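Encapsulated ferritin (PDB 5N5F) oxidises ferrous to ferric iron with oxygen as a ferritin-like cargo of the encapsulin nanocompartment, here as the N-terminal domain that assembles into a decameric ring. Local coordinates at residues 18-21 with 22-25; 74-77 with 78-81. One frame throughout, in Å; residues are numbered along the deposited sequence.

Contact 1. Residues 18-21 with 22-25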
loop_
_atom_site.group_PDB
_atom_site.type_symbol
_atom_site.label_atom_id
_atom_site.label_comp_id
_atom_site.label_asym_id
_atom_site.label_seq_id
_atom_site.Cartn_x
_atom_site.Cartn_y
_atom_site.Cartn_z
ATOM N N THR B 18 -18.364 -12.140 15.695
ATOM C CA THR B 18 -17.024 -11.759 15.269
ATOM C C THR B 18 -17.080 -10.705 14.172
ATOM O O THR B 18 -16.316 -9.732 14.194
ATOM C CB THR B 18 -16.256 -12.991 14.789
ATOM O OG1 THR B 18 -16.109 -13.916 15.874
ATOM C CG2 THR B 18 -14.873 -12.609 14.274
ATOM N N LYS B 19 -17.984 -10.876 13.205
ATOM C CA LYS B 19 -18.058 -9.936 12.091
ATOM C C LYS B 19 -18.572 -8.575 12.545
ATOM O O LYS B 19 -18.086 -7.538 12.080
ATOM C CB LYS B 19 -18.939 -10.510 10.983
ATOM C CG LYS B 19 -18.394 -11.801 10.382
ATOM C CD LYS B 19 -18.905 -12.027 8.968
ATOM C CE LYS B 19 -20.353 -12.481 8.952
ATOM N NZ LYS B 19 -20.467 -13.958 9.061
ATOM N N ASN B 20 -19.550 -8.552 13.453
ATOM C CA ASN B 20 -20.013 -7.278 13.993
ATOM C C ASN B 20 -18.948 -6.627 14.865
ATOM O O ASN B 20 -18.835 -5.397 14.887
ATOM C CB ASN B 20 -21.303 -7.479 14.786
ATOM C CG ASN B 20 -22.492 -7.771 13.894
ATOM O OD1 ASN B 20 -22.642 -7.179 12.824
ATOM N ND2 ASN B 20 -23.343 -8.693 14.327
ATOM N N MET B 21 -18.166 -7.429 15.588
ATOM C CA MET B 21 -17.042 -6.882 16.339
ATOM C C MET B 21 -15.983 -6.319 15.400
ATOM O O MET B 21 -15.347 -5.304 15.705
ATOM C CB MET B 21 -16.440 -7.965 17.233
ATOM C CG MET B 21 -15.487 -7.447 18.292
ATOM S SD MET B 21 -16.243 -6.307 19.472
ATOM C CE MET B 21 -17.724 -7.190 19.952
ATOM N N HIS B 22 -15.772 -6.974 14.258
ATOM C CA HIS B 22 -14.851 -6.447 13.257
ATOM C C HIS B 22 -15.301 -5.069 12.783
ATOM O O HIS B 22 -14.512 -4.117 12.765
ATOM C CB HIS B 22 -14.749 -7.429 12.087
ATOM C CG HIS B 22 -14.176 -6.833 10.838
ATOM N ND1 HIS B 22 -12.855 -6.455 10.732
ATOM C CD2 HIS B 22 -14.746 -6.550 9.642
ATOM C CE1 HIS B 22 -12.635 -5.966 9.524
ATOM N NE2 HIS B 22 -13.767 -6.012 8.843
ATOM N N ARG B 23 -16.576 -4.943 12.406
ATOM C CA ARG B 23 -17.088 -3.653 11.952
ATOM C C ARG B 23 -16.888 -2.577 13.010
ATOM O O ARG B 23 -16.521 -1.441 12.690
ATOM C CB ARG B 23 -18.567 -3.776 11.579
ATOM C CG ARG B 23 -18.824 -4.716 10.413
ATOM C CD ARG B 23 -20.295 -4.783 10.035
ATOM N NE ARG B 23 -20.505 -5.654 8.882
ATOM C CZ ARG B 23 -20.855 -6.938 8.940
ATOM N NH1 ARG B 23 -21.059 -7.537 10.103
ATOM N NH2 ARG B 23 -21.008 -7.628 7.817
ATOM N N ALA B 24 -17.108 -2.916 14.281
ATOM C CA ALA B 24 -16.945 -1.921 15.336
ATOM C C ALA B 24 -15.475 -1.595 15.565
ATOM O O ALA B 24 -15.116 -0.425 15.744
ATOM C CB ALA B 24 -17.596 -2.413 16.626
ATOM N N LEU B 25 -14.606 -2.608 15.559
ATOM C CA LEU B 25 -13.188 -2.362 15.804
ATOM C C LEU B 25 -12.564 -1.521 14.691
ATOM O O LEU B 25 -11.737 -0.642 14.962
ATOM C CB LEU B 25 -12.443 -3.691 15.967
ATOM C CG LEU B 25 -12.656 -4.399 17.311
ATOM C CD1 LEU B 25 -12.093 -5.824 17.291
ATOM C CD2 LEU B 25 -12.018 -3.598 18.435
#

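Contact 2. Residues 74-77 with 78-81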
loop_
_atom_site.group_PDB
_atom_site.type_symbol
_atom_site.label_atom_id
_atom_site.label_comp_id
_atom_site.label_asym_id
_atom_site.label_seq_id
_atom_site.Cartn_x
_atom_site.Cartn_y
_atom_site.Cartn_z
ATOM N N ARG B 74 -20.124 -3.620 25.921
ATOM C CA ARG B 74 -21.364 -4.279 26.305
ATOM C C ARG B 74 -21.505 -5.678 25.720
ATOM O O ARG B 74 -22.361 -6.438 26.187
ATOM C CB ARG B 74 -22.555 -3.414 25.887
ATOM C CG ARG B 74 -22.635 -2.098 26.639
ATOM C CD ARG B 74 -23.756 -1.212 26.113
ATOM N NE ARG B 74 -23.792 0.070 26.809
ATOM C CZ ARG B 74 -24.785 0.948 26.718
ATOM N NH1 ARG B 74 -25.842 0.691 25.958
ATOM N NH2 ARG B 74 -24.720 2.086 27.393
ATOM N N ARG B 75 -20.685 -6.046 24.733
ATOM C CA ARG B 75 -20.787 -7.350 24.087
ATOM C C ARG B 75 -19.487 -8.142 24.157
ATOM O O ARG B 75 -19.407 -9.234 23.582
ATOM C CB ARG B 75 -21.224 -7.180 22.630
ATOM C CG ARG B 75 -22.658 -6.709 22.483
ATOM C CD ARG B 75 -22.942 -6.251 21.072
ATOM N NE ARG B 75 -24.321 -5.800 20.921
ATOM C CZ ARG B 75 -24.781 -4.633 21.361
ATOM N NH1 ARG B 75 -23.974 -3.786 21.989
ATOM N NH2 ARG B 75 -26.053 -4.312 21.177
ATOM N N SER B 76 -18.471 -7.632 24.850
ATOM C CA SER B 76 -17.177 -8.305 24.940
ATOM C C SER B 76 -16.770 -8.420 26.402
ATOM O O SER B 76 -16.311 -7.430 26.999
ATOM C CB SER B 76 -16.104 -7.569 24.155
ATOM O OG SER B 76 -14.837 -8.147 24.425
ATOM N N PRO B 77 -16.903 -9.605 27.004
ATOM C CA PRO B 77 -16.477 -9.762 28.404
ATOM C C PRO B 77 -15.024 -9.393 28.644
ATOM O O PRO B 77 -14.699 -8.892 29.727
ATOM C CB PRO B 77 -16.734 -11.252 28.683
ATOM C CG PRO B 77 -17.786 -11.650 27.713
ATOM C CD PRO B 77 -17.554 -10.818 26.481
ATOM N N VAL B 78 -14.133 -9.620 27.675
ATOM C CA VAL B 78 -12.725 -9.316 27.906
ATOM C C VAL B 78 -12.491 -7.808 27.908
ATOM O O VAL B 78 -11.713 -7.290 28.720
ATOM C CB VAL B 78 -11.837 -10.037 26.874
ATOM C CG1 VAL B 78 -12.115 -9.544 25.456
ATOM C CG2 VAL B 78 -10.372 -9.863 27.230
ATOM N N PHE B 79 -13.157 -7.073 27.010
ATOM C CA PHE B 79 -13.065 -5.614 27.055
ATOM C C PHE B 79 -13.640 -5.075 28.360
ATOM O O PHE B 79 -13.075 -4.158 28.966
ATOM C CB PHE B 79 -13.788 -4.993 25.858
ATOM C CG PHE B 79 -12.887 -4.699 24.686
ATOM C CD1 PHE B 79 -12.604 -5.677 23.746
ATOM C CD2 PHE B 79 -12.335 -3.437 24.518
ATOM C CE1 PHE B 79 -11.781 -5.408 22.665
ATOM C CE2 PHE B 79 -11.510 -3.159 23.437
ATOM C CZ PHE B 79 -11.235 -4.146 22.510
ATOM N N ASP B 80 -14.763 -5.634 28.809
ATOM C CA ASP B 80 -15.360 -5.191 30.064
ATOM C C ASP B 80 -14.395 -5.393 31.227
ATOM O O ASP B 80 -14.141 -4.470 32.010
ATOM C CB ASP B 80 -16.669 -5.944 30.304
ATOM C CG ASP B 80 -17.413 -5.451 31.531
ATOM O OD1 ASP B 80 -17.520 -4.220 31.723
ATOM O OD2 ASP B 80 -17.887 -6.305 32.309
ATOM N N ALA B 81 -13.831 -6.595 31.342
ATOM C CA ALA B 81 -12.953 -6.903 32.467
ATOM C C ALA B 81 -11.747 -5.971 32.500
ATOM O O ALA B 81 -11.451 -5.358 33.531
ATOM C CB ALA B 81 -12.509 -8.365 32.394
#

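Contact 1. Residues 18-21 with 22-25
Asn20 and Arg23 meet one turn apart on helix 16-44, the first long helix of this ferritin-like domain, where Arg23 NH1 makes a weak hydrogen bond to Asn20 OD1 at 3.2 Å. The N-H...O angle of 122° is well off straight, and the amide and guanidinium planes lie 47° apart, so the two groups touch without becoming coplanar. Arg23 reaches back because its chain runs extended from CG to NE after a first torsion of -63°, which sets CG beside the backbone N; CG then lies 3.4 Å from Lys19 O. That carbonyl also accepts Arg23 N at 3.0 Å, one of four regular i to i+4 bonds here.

Neighbouring subunits position the polar ends. Arg23 NE forms a salt bridge with Glu9 of one, Asn20 ND2 hydrogen-bonds to Ser46 OG of a second, and His22 ND1 to Asp36 OD2 of a third. Asn20 and Arg23 are thus tied to other subunits as well as, weakly, to each other. On another side of the helix, Met21 packs on Trp71 and Ile72 of helix 48-75, and Leu25 also touches Ile72. Between these two residues, Met21 CG lies 3.9 Å from Leu25 CD1.

Contact 2. Residues 74-77 with 78-81
Ser76 leaves the helical region with an extended psi of 103° and, as the N-cap, starts helix 77-86, whose first main-chain bonds run from Asp80 N to Ser76 O at 3.0 Å and from Ala81 N to Pro77 O at 2.9 Å. The side chain of Ser76 caps the same turn: OG accepts from Phe79 N at 3.3 Å, with a nearly straight N-H...O angle of 167°. A first torsion of 172° turns the hydroxyl oxygen away from its own backbone N and beside the carbonyl carbon, within range of that amide.

Two apolar groups also lie close to the oxygen. Val78 CG1 lies 3.2 Å from Ser76 OG, and the Phe79 ring brings its edge, with CD1 3.4 Å from Ser76 OG and the oxygen near the ring plane. Beyond the cap, Phe79 packs on Leu69 and Ile72 of helix 48-75 and on Val62 of a neighbouring subunit. Asp80 OD1 forms a salt bridge with Arg73, joining helix 77-86 to helix 48-75, and OD2 forms one with Arg84 farther along its own helix.

Chemically, one serine supplies acceptors to two amides of the first turn, OG to Phe79 and O to Asp80, while Pro77 has no amide hydrogen that would need a partner.

How the contacts relate
Contact 1 lies near the start of helix 16-44 and contact 2 where helix 48-75 gives way to helix 77-86; their centres are 13 Å apart. They meet directly through apolar packing, with Leu25 CD2 4.2 Å from Phe79 CZ. Ile72 of helix 48-75 touches both of these residues, so the two contacts share it as a packing partner. Both also reach the same neighbouring subunit. Neither contains a ligand of the iron site inferred by similarity: the side chain of Ala24 is about 8 Å from that of Glu31 and about 11 Å from that of His64, and Phe79 is about 12 Å from Glu31, side chain to side chain.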